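Local coordinates for protein MucR Phosphodiesterase (PDB 5M1T) that is an EAL-domain protein of the phosphodiesterase family that binds the ligand C2E and magnesium ions, at residues A[32-35]-A[36-40]; A[76-79]-A[80-84]; A[86-90]-A[91-95]; A[97-100]-A[101-105]; A[123-126]-A[127-131]. All coordinates share one frame; numbering follows the deposited sequence.

Contact 1: A[32-35]-A[36-40]; sequences QLLH and DLRQA
L34 and R38 meet one turn apart on helix 32-38, where the leucine lies against the flat guanidinium group. Methyl CD1 of L34 stands 3.8 Å above the guanidinium plane of R38, over its centre, while CG of L34 comes within 3.6 Å of NH2 of R38. The guanidinium is thus laid flat over the isobutyl group instead of reaching straight away from the helix. A bend in the arginine chain at chi3 (-138°) turns it back in this way, after CG of R38 has passed 3.3 Å from O of L34. D36 sits one turn after Q32. CB of D36 packs 3.3 Å from O of Q32, and the carboxylate lies beside the glutamine chain, but the partner of OD2 is H72 NE2, which ties the helix to strand 61-72. Beneath the side chains run the backbone bonds of the helix: D36 N to O of Q32 at 2.8 Å, L37 N to O of L33 at 2.8 Å, and R38 N to O of L34. The longer bond from Q39 N to O of H35, 3.2 Å, marks the place where the chain leaves the helix. L33 and L37 face the rest of the domain: both pack on W70 of strand 61-72 and on helix 84-90, through L86 and A87 respectively, and L37 also meets F83 and L92.

Contact 2: A[76-79]-A[80-84]; sequences GLIT and PGQFL. With C2E (9,9'-[(2R,3R,3aS,5S,7aR,9R,10R,10aS,12S,14aR)-3,5,10,12-tetrahydroxy-5,12-dioxidooctahydro-2H,7H-difuro[3,2-d:3',2'-j][1,3,7,9,2,8]tetraoxadiphosphacyclododecine-2,9-diyl]bis(2-amino-1,9-dihydro-6H-purin-6-one)), chain C.
T79, Q82 and I78 bring the chain round a tight turn just after strand 61-72. Its one clear hydrogen bond across the turn runs from Q82 N to O of T79, 2.9 Å long and fairly straight at 157°, though the donor stands above the carbonyl plane and not on a lone pair. The aliphatic part of Q82 then folds back over the two residues before the proline: CB of Q82 lies 3.4 Å from O of T79 and 3.6 Å from CG2 of I78. That methyl of I78 serves two neighbours, because it also touches CD2 of F83 at 3.6 Å, coming in at the edge of the phenyl ring near its plane. In I78, CG1 lies beside the backbone N (chi1 -55°), which leaves CG2 anti to that N and directed at Q82 and F83. O of P80 continues the turn by accepting both F83 N and L84 N, which leads the chain through the N-cap position of F83 into helix 84-90. The ring of F83 makes an edge-to-face stack with W70, and I78 pairs through its backbone with the same tryptophan. The turn also borders C2E: CG of P80 is 3.3 Å from O5A of C2E, and CD1 of L84 is 3.3 Å from N31 of C2E, in one of its guanines. T79, P80 and L84 thus form part of the ligand pocket, on a strand-to-helix loop of the EAL domain, a variant of the TIM barrel.

Contact 3: A[86-90]-A[91-95]; sequences LAEKT and GLIVQ
A87 and I93 face each other across a glycine-terminated helix end: G91, with positive phi (87°), stops helix 84-90 and swings the chain into helix 93-113. Taken in order, L86 contributes its carbonyl O, which T90 grips twice from opposite faces of its plane, by the backbone N and by OG1 of T90 at 2.6 Å. A87 comes next and carries the turn. O of A87 accepts I93 N at 3.0 Å, the donor well above the carbonyl plane, while CB of A87 rests 4.1 Å from CB of I93. E88 starts off away from the following residues, and its chain doubles back at chi2 (85°), laying OE1 of E88 3.5 Å from CG2 of I93. The carboxylate itself is committed elsewhere: OE1 is hydrogen-bonded to S126 OG and OE2 to L128 N, at the start of helix 127-131. The backbone of E88 also takes part, for G91 N is held by two weak, bent bonds, to O of A87 and O of E88. I93 goes on to pack against Q129 beside the C2E pocket, and L92 packs on L37 of helix 32-38. T90 closes the segment. OG1 of T90, already donated to L86 O, accepts a long, weak bond from L92 N at 3.4 Å, and CG of L92 lies 3.6 Å from it.

Contact 4: A[97-100]-A[101-105]; sequences GEWV and LDEAC
E103 lies one turn beyond W99 on helix 93-113, and its chain begins against the indole. CB of E103 meets O of W99 at 3.4 Å and, less closely, O of V100 at 3.9 Å. The same carbon sits over one face of the indole, displaced toward the rim, 4.2 Å from CZ2 of W99. The tryptophan is brought there by its first torsion, which sets CG anti to the backbone N (chi1 178°) and lays the ring along the helix over the next turn. CG of E103 carries the chain on, and a bend at chi2 (73°) then swings the carboxylate round. At the tip, OE2 forms a salt bridge with R106, three residues further on the same helix. The backbone beneath is regular: E103 N donates to O of W99 at 3.0 Å and A104 N to O of V100 at 2.9 Å, while L101 N reaches O of G97, also at 2.9 Å. CB of L101 packs 3.4 Å from O of G97. Other acidic ends are tied outward, D102 to R145 in a salt bridge and to H146 by a hydrogen bond, E98 to S138. The helix is wedged into the domain: V100 and A104 lie on L48 of strand 46-55 and V123 of strand 120-124, V100 also touches C2E, and L101 and C105 press on helix 135-145.

Contact 5: A[123-126]-A[127-131]; sequences VNLS and ALQFA. With MG (magnesium ion), chain D; C2E (9,9'-[(2R,3R,3aS,5S,7aR,9R,10R,10aS,12S,14aR)-3,5,10,12-tetrahydroxy-5,12-dioxidooctahydro-2H,7H-difuro[3,2-d:3',2'-j][1,3,7,9,2,8]tetraoxadiphosphacyclododecine-2,9-diyl]bis(2-amino-1,9-dihydro-6H-purin-6-one)), chain C.
S126 and Q129 form a capping box at the start of helix 127-131, each side chain folded toward the other's backbone. OG of S126 turns in between its own N and carbonyl carbon (chi1 75°) and accepts Q129 N at 3.1 Å. In return the extended glutamine chain passes the hydroxyl, CG of Q129 3.3 Å from OG of S126, and delivers OE1 of Q129 to S126 N at 2.7 Å in an almost straight bond (174°). The N-cap residue is thus held at both its amide and its hydroxyl, and OG has a further partner in E88 OE1. F130 N donates to O of S126, and the F130 ring leads away to helix 166-178. The amide of Q129 also serves the ligand: OE1 accepts N21 of C2E as a second donor, and NE2 donates to a water that binds N11 of C2E as well as O of N124. At the end of strand 120-124, the tip of the N124 side chain departs from the helix. The carboxamide carbon lies beside the backbone N, which carries the group past the guanine and on to the metal. The magnesium site is completed on the protein side by E65, E156 and D186. OD1 of N124 binds this magnesium ion at 2.2 Å, and phosphate oxygen O2P of C2E binds the same magnesium ion at 2.1 Å.

How the contacts relate
From the N terminus the contacts follow in series, each a local turn or helix step that closes within a few residues; none nest or cross. Contact 1 lies on the surface helix 32-38 and packs on contacts 2 and 3. Contact 2 leads from strand 61-72 into helix 84-90, whose end is contact 3, and L84 CD2 meets I93 CD1 there at 3.5 Å. Contact 4 continues along helix 93-113. Contact 5 lies where strand 120-124 gives way to helix 127-131, touching both contact 3, through E88, and contact 4, through V123. Contacts 2, 4 and 5 all supply residues of the C2E pocket.

Contact 1: A[32-35]-A[36-40]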
# COMPACT_ATOMS: atom_id res chain seq x y z
N GLN A 32 -17.22 0.25 -23.09
CA GLN A 32 -16.26 -0.19 -24.09
C GLN A 32 -14.81 -0.07 -23.58
O GLN A 32 -14.01 -1.00 -23.72
CB GLN A 32 -16.44 0.63 -25.38
CG GLN A 32 -15.84 -0.02 -26.61
CD GLN A 32 -16.34 -1.45 -26.75
OE1 GLN A 32 -15.59 -2.41 -26.53
NE2 GLN A 32 -17.61 -1.59 -27.09
N LEU A 33 -14.51 1.08 -22.97
CA LEU A 33 -13.19 1.35 -22.42
C LEU A 33 -12.74 0.30 -21.43
O LEU A 33 -11.60 -0.13 -21.47
CB LEU A 33 -13.15 2.71 -21.74
CG LEU A 33 -11.76 3.17 -21.37
CD1 LEU A 33 -10.90 3.31 -22.61
CD2 LEU A 33 -11.87 4.49 -20.61
N LEU A 34 -13.65 -0.11 -20.55
CA LEU A 34 -13.37 -1.16 -19.56
C LEU A 34 -13.01 -2.50 -20.21
O LEU A 34 -12.00 -3.11 -19.87
CB LEU A 34 -14.58 -1.33 -18.64
CG LEU A 34 -14.56 -2.42 -17.57
CD1 LEU A 34 -13.23 -2.49 -16.83
CD2 LEU A 34 -15.70 -2.17 -16.59
N HIS A 35 -13.82 -2.95 -21.15
CA HIS A 35 -13.51 -4.20 -21.86
C HIS A 35 -12.19 -4.10 -22.62
O HIS A 35 -11.32 -4.98 -22.55
CB HIS A 35 -14.63 -4.54 -22.85
CG HIS A 35 -15.80 -5.19 -22.21
ND1 HIS A 35 -16.39 -6.31 -22.73
CD2 HIS A 35 -16.44 -4.90 -21.06
CE1 HIS A 35 -17.39 -6.68 -21.93
NE2 HIS A 35 -17.45 -5.83 -20.92
N ASP A 36 -12.05 -3.01 -23.36
CA ASP A 36 -10.84 -2.77 -24.12
C ASP A 36 -9.60 -2.76 -23.21
O ASP A 36 -8.59 -3.40 -23.53
CB ASP A 36 -10.98 -1.47 -24.92
CG ASP A 36 -12.01 -1.58 -26.04
OD1 ASP A 36 -12.60 -2.66 -26.24
OD2 ASP A 36 -12.24 -0.55 -26.71
N LEU A 37 -9.66 -2.08 -22.07
CA LEU A 37 -8.48 -2.01 -21.20
C LEU A 37 -8.12 -3.36 -20.57
O LEU A 37 -6.93 -3.70 -20.45
CB LEU A 37 -8.63 -0.94 -20.12
CG LEU A 37 -7.43 -0.77 -19.16
CD1 LEU A 37 -6.18 -0.34 -19.91
CD2 LEU A 37 -7.78 0.24 -18.08
N ARG A 38 -9.14 -4.12 -20.17
CA ARG A 38 -8.96 -5.46 -19.65
C ARG A 38 -8.15 -6.32 -20.58
O ARG A 38 -7.37 -7.14 -20.13
CB ARG A 38 -10.28 -6.20 -19.51
CG ARG A 38 -11.13 -5.88 -18.30
CD ARG A 38 -12.15 -6.99 -18.15
NE ARG A 38 -13.48 -6.50 -17.80
CZ ARG A 38 -13.88 -6.23 -16.56
NH1 ARG A 38 -13.06 -6.37 -15.51
NH2 ARG A 38 -15.13 -5.81 -16.36
N GLN A 39 -8.39 -6.20 -21.88
CA GLN A 39 -7.69 -7.08 -22.79
C GLN A 39 -6.45 -6.46 -23.43
O GLN A 39 -5.86 -7.08 -24.31
CB GLN A 39 -8.63 -7.60 -23.87
CG GLN A 39 -9.02 -6.59 -24.94
CD GLN A 39 -9.97 -7.21 -25.95
OE1 GLN A 39 -10.52 -8.28 -25.72
NE2 GLN A 39 -10.18 -6.52 -27.07
N ALA A 40 -6.07 -5.25 -22.98
CA ALA A 40 -4.99 -4.50 -23.65
C ALA A 40 -3.63 -5.20 -23.61
O ALA A 40 -2.91 -5.19 -24.61
CB ALA A 40 -4.88 -3.06 -23.10

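Contact 2: A[76-79]-A[80-84]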
# COMPACT_ATOMS: atom_id res chain seq x y z
N GLY A 76 -6.50 5.12 -31.62
CA GLY A 76 -5.10 5.50 -31.81
C GLY A 76 -4.38 5.58 -30.47
O GLY A 76 -4.82 5.00 -29.48
N LEU A 77 -3.28 6.30 -30.43
CA LEU A 77 -2.40 6.34 -29.28
C LEU A 77 -2.99 7.10 -28.10
O LEU A 77 -3.03 8.32 -28.09
CB LEU A 77 -1.07 6.96 -29.69
CG LEU A 77 0.05 6.63 -28.72
CD1 LEU A 77 0.52 5.20 -28.91
CD2 LEU A 77 1.21 7.59 -28.93
N ILE A 78 -3.45 6.38 -27.10
CA ILE A 78 -4.12 6.97 -25.95
C ILE A 78 -3.10 7.22 -24.83
O ILE A 78 -2.22 6.37 -24.54
CB ILE A 78 -5.22 6.03 -25.41
CG1 ILE A 78 -6.20 5.66 -26.51
CG2 ILE A 78 -5.97 6.64 -24.24
CD1 ILE A 78 -7.41 4.87 -26.04
N THR A 79 -3.23 8.39 -24.20
CA THR A 79 -2.34 8.79 -23.11
C THR A 79 -2.90 8.34 -21.77
O THR A 79 -4.09 8.21 -21.61
CB THR A 79 -2.09 10.33 -23.09
OG1 THR A 79 -3.34 11.05 -23.06
CG2 THR A 79 -1.28 10.74 -24.33
N PRO A 80 -2.03 8.12 -20.80
CA PRO A 80 -2.49 7.50 -19.58
C PRO A 80 -3.50 8.31 -18.74
O PRO A 80 -4.22 7.73 -17.95
CB PRO A 80 -1.19 7.20 -18.83
CG PRO A 80 -0.19 8.15 -19.36
CD PRO A 80 -0.62 8.55 -20.73
N GLY A 81 -3.57 9.62 -18.91
CA GLY A 81 -4.60 10.40 -18.23
C GLY A 81 -5.99 9.95 -18.63
O GLY A 81 -6.96 10.15 -17.88
N GLN A 82 -6.10 9.34 -19.81
CA GLN A 82 -7.39 8.92 -20.33
C GLN A 82 -7.83 7.53 -19.83
O GLN A 82 -8.98 7.15 -20.03
CB GLN A 82 -7.37 8.93 -21.84
CG GLN A 82 -7.13 10.31 -22.43
CD GLN A 82 -6.80 10.24 -23.91
OE1 GLN A 82 -7.60 9.73 -24.70
NE2 GLN A 82 -5.62 10.74 -24.30
N PHE A 83 -6.94 6.78 -19.18
CA PHE A 83 -7.30 5.43 -18.72
C PHE A 83 -6.67 4.95 -17.41
O PHE A 83 -7.10 3.94 -16.88
CB PHE A 83 -7.02 4.39 -19.82
CG PHE A 83 -5.57 4.22 -20.14
CD1 PHE A 83 -4.80 3.33 -19.46
CD2 PHE A 83 -5.00 4.95 -21.17
CE1 PHE A 83 -3.45 3.17 -19.77
CE2 PHE A 83 -3.64 4.83 -21.49
CZ PHE A 83 -2.87 3.93 -20.80
N LEU A 84 -5.66 5.62 -16.88
CA LEU A 84 -5.09 5.18 -15.60
C LEU A 84 -6.02 5.31 -14.39
O LEU A 84 -5.90 4.54 -13.45
CB LEU A 84 -3.76 5.87 -15.31
CG LEU A 84 -2.52 5.31 -16.02
CD1 LEU A 84 -1.29 6.07 -15.56
CD2 LEU A 84 -2.30 3.85 -15.71
P1 C2E C . 4.04 12.42 -14.81
O2P C2E C . 4.69 11.40 -13.91
O1P C2E C . 4.08 13.84 -14.30
O5' C2E C . 4.76 12.32 -16.23
C5' C2E C . 5.10 13.49 -16.95
C4' C2E C . 4.00 13.88 -17.91
O4' C2E C . 4.33 15.17 -18.46
C3' C2E C . 3.89 12.93 -19.09
O3' C2E C . 2.53 12.88 -19.50
C2' C2E C . 4.71 13.59 -20.17
O2' C2E C . 4.31 13.21 -21.49
C1' C2E C . 4.38 15.05 -19.88
N9 C2E C . 5.37 15.99 -20.40
C8 C2E C . 6.71 15.87 -20.36
N7 C2E C . 7.29 16.95 -20.92
C5 C2E C . 6.32 17.78 -21.31
C6 C2E C . 6.24 19.09 -21.97
O6 C2E C . 7.30 19.69 -22.28
N1 C2E C . 5.02 19.60 -22.20
C2 C2E C . 3.89 18.94 -21.86
N2 C2E C . 2.69 19.50 -22.12
N3 C2E C . 3.89 17.75 -21.24
C4 C2E C . 5.05 17.14 -20.97
P11 C2E C . 1.81 11.47 -19.80
O21 C2E C . 2.79 10.58 -20.56
O11 C2E C . 0.59 11.72 -20.62
O5A C2E C . 1.48 10.81 -18.39
C5A C2E C . 0.61 11.51 -17.49
C4A C2E C . 0.69 10.88 -16.11
O4A C2E C . 0.33 9.50 -16.17
C3A C2E C . 2.09 10.85 -15.56
O3A C2E C . 2.47 12.09 -14.99
C2A C2E C . 2.01 9.75 -14.53
O2A C2E C . 1.41 10.20 -13.32
C1A C2E C . 1.06 8.77 -15.18
N91 C2E C . 1.82 7.64 -15.79
C81 C2E C . 2.41 7.57 -17.00
N71 C2E C . 2.98 6.35 -17.18
C51 C2E C . 2.74 5.63 -16.07
C61 C2E C . 3.05 4.28 -15.58
O61 C2E C . 3.71 3.49 -16.29
N11 C2E C . 2.61 3.93 -14.36
C21 C2E C . 1.91 4.79 -13.58
N21 C2E C . 1.50 4.39 -12.37
N31 C2E C . 1.59 6.05 -13.96
C41 C2E C . 1.99 6.49 -15.16

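Contact 3: A[86-90]-A[91-95]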
# COMPACT_ATOMS: atom_id res chain seq x y z
N LEU A 86 -9.32 4.68 -14.40
CA LEU A 86 -10.07 3.44 -14.51
C LEU A 86 -9.21 2.25 -14.08
O LEU A 86 -9.69 1.33 -13.40
CB LEU A 86 -10.54 3.24 -15.94
CG LEU A 86 -11.32 1.96 -16.25
CD1 LEU A 86 -12.61 1.97 -15.42
CD2 LEU A 86 -11.63 1.79 -17.75
N ALA A 87 -7.95 2.25 -14.47
CA ALA A 87 -7.05 1.19 -14.05
C ALA A 87 -6.85 1.17 -12.54
O ALA A 87 -6.80 0.08 -11.93
CB ALA A 87 -5.71 1.29 -14.77
N GLU A 88 -6.75 2.36 -11.93
CA GLU A 88 -6.58 2.47 -10.47
C GLU A 88 -7.81 1.93 -9.75
O GLU A 88 -7.69 1.05 -8.89
CB GLU A 88 -6.30 3.91 -10.04
CG GLU A 88 -5.99 4.12 -8.56
CD GLU A 88 -4.52 3.90 -8.18
OE1 GLU A 88 -3.79 3.14 -8.92
OE2 GLU A 88 -4.10 4.47 -7.12
N LYS A 89 -8.99 2.45 -10.12
CA LYS A 89 -10.27 2.05 -9.53
C LYS A 89 -10.60 0.54 -9.65
O LYS A 89 -11.19 -0.06 -8.75
CB LYS A 89 -11.40 2.89 -10.15
CG LYS A 89 -12.81 2.47 -9.75
CD LYS A 89 -13.88 3.48 -10.18
CE LYS A 89 -14.21 3.40 -11.69
NZ LYS A 89 -14.89 4.63 -12.25
N THR A 90 -10.24 -0.06 -10.77
CA THR A 90 -10.53 -1.47 -11.05
C THR A 90 -9.47 -2.42 -10.53
O THR A 90 -9.73 -3.60 -10.37
CB THR A 90 -10.65 -1.73 -12.55
OG1 THR A 90 -9.48 -1.21 -13.23
CG2 THR A 90 -11.94 -1.08 -13.10
N GLY A 91 -8.27 -1.92 -10.28
CA GLY A 91 -7.17 -2.77 -9.87
C GLY A 91 -6.41 -3.35 -11.05
O GLY A 91 -5.43 -4.06 -10.85
N LEU A 92 -6.83 -3.06 -12.28
CA LEU A 92 -6.03 -3.43 -13.47
C LEU A 92 -4.63 -2.80 -13.44
O LEU A 92 -3.71 -3.34 -14.07
CB LEU A 92 -6.71 -2.98 -14.75
CG LEU A 92 -7.90 -3.77 -15.20
CD1 LEU A 92 -8.51 -2.98 -16.34
CD2 LEU A 92 -7.50 -5.18 -15.65
N ILE A 93 -4.47 -1.68 -12.73
CA ILE A 93 -3.16 -1.03 -12.59
C ILE A 93 -2.09 -1.96 -12.00
O ILE A 93 -0.91 -1.78 -12.25
CB ILE A 93 -3.24 0.24 -11.70
CG1 ILE A 93 -1.92 1.05 -11.75
CG2 ILE A 93 -3.51 -0.13 -10.25
CD1 ILE A 93 -1.57 1.57 -13.13
N VAL A 94 -2.48 -2.97 -11.23
CA VAL A 94 -1.50 -3.86 -10.64
C VAL A 94 -0.71 -4.64 -11.74
O VAL A 94 0.51 -4.65 -11.75
CB VAL A 94 -2.14 -4.85 -9.67
CG1 VAL A 94 -1.15 -5.96 -9.31
CG2 VAL A 94 -2.65 -4.12 -8.42
N GLN A 95 -1.42 -5.29 -12.66
CA GLN A 95 -0.74 -6.13 -13.62
C GLN A 95 -0.20 -5.27 -14.75
O GLN A 95 0.82 -5.60 -15.35
CB GLN A 95 -1.64 -7.28 -14.10
CG GLN A 95 -1.71 -8.45 -13.11
CD GLN A 95 -0.38 -9.15 -12.92
OE1 GLN A 95 0.50 -9.11 -13.77
NE2 GLN A 95 -0.23 -9.83 -11.80

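Contact 4: A[97-100]-A[101-105]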
# COMPACT_ATOMS: atom_id res chain seq x y z
N GLY A 97 1.14 -2.47 -14.14
CA GLY A 97 2.37 -2.05 -13.50
C GLY A 97 3.45 -3.12 -13.47
O GLY A 97 4.62 -2.81 -13.67
N GLU A 98 3.07 -4.36 -13.23
CA GLU A 98 4.02 -5.48 -13.40
C GLU A 98 4.62 -5.47 -14.78
O GLU A 98 5.80 -5.67 -14.92
CB GLU A 98 3.32 -6.83 -13.19
CG GLU A 98 2.88 -7.10 -11.77
CD GLU A 98 4.03 -7.19 -10.80
OE1 GLU A 98 3.81 -6.78 -9.67
OE2 GLU A 98 5.16 -7.63 -11.15
N TRP A 99 3.80 -5.26 -15.80
CA TRP A 99 4.28 -5.28 -17.17
C TRP A 99 5.19 -4.07 -17.43
O TRP A 99 6.25 -4.19 -18.02
CB TRP A 99 3.12 -5.32 -18.17
CG TRP A 99 3.67 -5.29 -19.54
CD1 TRP A 99 4.14 -6.34 -20.24
CD2 TRP A 99 3.90 -4.13 -20.35
NE1 TRP A 99 4.62 -5.93 -21.44
CE2 TRP A 99 4.47 -4.58 -21.55
CE3 TRP A 99 3.64 -2.77 -20.18
CZ2 TRP A 99 4.82 -3.71 -22.58
CZ3 TRP A 99 3.98 -1.91 -21.19
CH2 TRP A 99 4.58 -2.37 -22.38
N VAL A 100 4.78 -2.91 -16.95
CA VAL A 100 5.61 -1.70 -17.07
C VAL A 100 6.98 -1.87 -16.43
O VAL A 100 8.01 -1.61 -17.06
CB VAL A 100 4.88 -0.50 -16.47
CG1 VAL A 100 5.84 0.63 -16.17
CG2 VAL A 100 3.76 -0.04 -17.39
N LEU A 101 7.01 -2.33 -15.19
CA LEU A 101 8.26 -2.53 -14.46
C LEU A 101 9.17 -3.55 -15.16
O LEU A 101 10.36 -3.31 -15.31
CB LEU A 101 7.95 -3.01 -13.04
CG LEU A 101 9.11 -3.19 -12.06
CD1 LEU A 101 9.97 -1.95 -11.90
CD2 LEU A 101 8.50 -3.60 -10.74
N ASP A 102 8.60 -4.68 -15.58
CA ASP A 102 9.33 -5.70 -16.34
C ASP A 102 10.00 -5.16 -17.61
O ASP A 102 11.18 -5.31 -17.79
CB ASP A 102 8.39 -6.82 -16.77
CG ASP A 102 9.09 -7.92 -17.51
OD1 ASP A 102 9.97 -8.56 -16.90
OD2 ASP A 102 8.79 -8.13 -18.70
N GLU A 103 9.21 -4.52 -18.46
CA GLU A 103 9.68 -3.95 -19.72
C GLU A 103 10.69 -2.82 -19.52
O GLU A 103 11.61 -2.65 -20.32
CB GLU A 103 8.48 -3.42 -20.53
CG GLU A 103 8.84 -2.69 -21.81
CD GLU A 103 9.31 -3.60 -22.94
OE1 GLU A 103 9.36 -4.84 -22.80
OE2 GLU A 103 9.67 -3.06 -24.00
N ALA A 104 10.52 -2.03 -18.47
CA ALA A 104 11.45 -0.95 -18.18
C ALA A 104 12.79 -1.56 -17.74
O ALA A 104 13.86 -1.08 -18.09
CB ALA A 104 10.89 -0.08 -17.07
N CYS A 105 12.72 -2.59 -16.92
CA CYS A 105 13.95 -3.23 -16.46
C CYS A 105 14.65 -3.94 -17.60
O CYS A 105 15.86 -3.93 -17.68
CB CYS A 105 13.68 -4.20 -15.29
SG CYS A 105 13.32 -3.34 -13.73

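Contact 5: A[123-126]-A[127-131]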
# COMPACT_ATOMS: atom_id res chain seq x y z
N VAL A 123 10.33 4.88 -13.13
CA VAL A 123 9.00 4.27 -13.33
C VAL A 123 8.01 4.88 -12.33
O VAL A 123 8.31 5.01 -11.15
CB VAL A 123 9.05 2.74 -13.11
CG1 VAL A 123 7.64 2.13 -13.09
CG2 VAL A 123 9.92 2.09 -14.19
N ASN A 124 6.84 5.24 -12.80
CA ASN A 124 5.85 5.85 -11.93
C ASN A 124 5.08 4.84 -11.10
O ASN A 124 4.73 3.77 -11.61
CB ASN A 124 4.88 6.66 -12.76
CG ASN A 124 5.53 7.90 -13.34
OD1 ASN A 124 5.83 8.85 -12.61
ND2 ASN A 124 5.80 7.89 -14.62
N LEU A 125 4.79 5.20 -9.84
CA LEU A 125 3.91 4.40 -8.97
C LEU A 125 2.68 5.20 -8.54
O LEU A 125 2.78 6.26 -7.95
CB LEU A 125 4.66 3.92 -7.74
CG LEU A 125 5.93 3.07 -7.97
CD1 LEU A 125 6.61 2.72 -6.66
CD2 LEU A 125 5.58 1.79 -8.67
N SER A 126 1.50 4.67 -8.85
CA SER A 126 0.23 5.21 -8.37
C SER A 126 0.13 4.99 -6.87
O SER A 126 0.95 4.27 -6.28
CB SER A 126 -0.94 4.52 -9.04
OG SER A 126 -1.09 3.23 -8.47
N ALA A 127 -0.88 5.59 -6.26
CA ALA A 127 -1.13 5.42 -4.84
C ALA A 127 -1.40 3.95 -4.47
O ALA A 127 -0.96 3.47 -3.44
CB ALA A 127 -2.30 6.32 -4.42
N LEU A 128 -2.12 3.23 -5.31
CA LEU A 128 -2.43 1.84 -5.03
C LEU A 128 -1.17 0.96 -5.17
O LEU A 128 -0.91 0.09 -4.35
CB LEU A 128 -3.55 1.34 -5.96
CG LEU A 128 -4.19 -0.03 -5.67
CD1 LEU A 128 -5.51 -0.13 -6.40
CD2 LEU A 128 -3.37 -1.21 -6.12
N GLN A 129 -0.35 1.22 -6.19
CA GLN A 129 0.88 0.46 -6.35
C GLN A 129 1.82 0.72 -5.18
O GLN A 129 2.50 -0.18 -4.71
CB GLN A 129 1.58 0.86 -7.65
CG GLN A 129 0.82 0.53 -8.91
CD GLN A 129 1.44 1.17 -10.12
OE1 GLN A 129 1.46 2.41 -10.26
NE2 GLN A 129 1.97 0.33 -11.03
N PHE A 130 1.88 1.97 -4.73
CA PHE A 130 2.80 2.33 -3.64
C PHE A 130 2.40 1.62 -2.33
O PHE A 130 3.28 1.24 -1.54
CB PHE A 130 2.83 3.84 -3.44
CG PHE A 130 3.81 4.28 -2.38
CD1 PHE A 130 5.16 4.09 -2.56
CD2 PHE A 130 3.38 4.91 -1.23
CE1 PHE A 130 6.07 4.47 -1.60
CE2 PHE A 130 4.28 5.31 -0.25
CZ PHE A 130 5.64 5.08 -0.44
N ALA A 131 1.09 1.44 -2.13
CA ALA A 131 0.56 0.81 -0.92
C ALA A 131 0.42 -0.71 -1.04
O ALA A 131 0.12 -1.37 -0.04
CB ALA A 131 -0.80 1.40 -0.59
MG MG D . 6.56 10.90 -13.13
P1 C2E C . 4.04 12.42 -14.81
O2P C2E C . 4.69 11.40 -13.91
O1P C2E C . 4.08 13.84 -14.30
O5' C2E C . 4.76 12.32 -16.23
C5' C2E C . 5.10 13.49 -16.95
C4' C2E C . 4.00 13.88 -17.91
O4' C2E C . 4.33 15.17 -18.46
C3' C2E C . 3.89 12.93 -19.09
O3' C2E C . 2.53 12.88 -19.50
C2' C2E C . 4.71 13.59 -20.17
O2' C2E C . 4.31 13.21 -21.49
C1' C2E C . 4.38 15.05 -19.88
N9 C2E C . 5.37 15.99 -20.40
C8 C2E C . 6.71 15.87 -20.36
N7 C2E C . 7.29 16.95 -20.92
C5 C2E C . 6.32 17.78 -21.31
C6 C2E C . 6.24 19.09 -21.97
O6 C2E C . 7.30 19.69 -22.28
N1 C2E C . 5.02 19.60 -22.20
C2 C2E C . 3.89 18.94 -21.86
N2 C2E C . 2.69 19.50 -22.12
N3 C2E C . 3.89 17.75 -21.24
C4 C2E C . 5.05 17.14 -20.97
P11 C2E C . 1.81 11.47 -19.80
O21 C2E C . 2.79 10.58 -20.56
O11 C2E C . 0.59 11.72 -20.62
O5A C2E C . 1.48 10.81 -18.39
C5A C2E C . 0.61 11.51 -17.49
C4A C2E C . 0.69 10.88 -16.11
O4A C2E C . 0.33 9.50 -16.17
C3A C2E C . 2.09 10.85 -15.56
O3A C2E C . 2.47 12.09 -14.99
C2A C2E C . 2.01 9.75 -14.53
O2A C2E C . 1.41 10.20 -13.32
C1A C2E C . 1.06 8.77 -15.18
N91 C2E C . 1.82 7.64 -15.79
C81 C2E C . 2.41 7.57 -17.00
N71 C2E C . 2.98 6.35 -17.18
C51 C2E C . 2.74 5.63 -16.07
C61 C2E C . 3.05 4.28 -15.58
O61 C2E C . 3.71 3.49 -16.29
N11 C2E C . 2.61 3.93 -14.36
C21 C2E C . 1.91 4.79 -13.58
N21 C2E C . 1.50 4.39 -12.37
N31 C2E C . 1.59 6.05 -13.96
C41 C2E C . 1.99 6.49 -15.16
O HOH W 1 3.78 1.68 -13.06
O HOH W 2 7.30 12.67 -14.12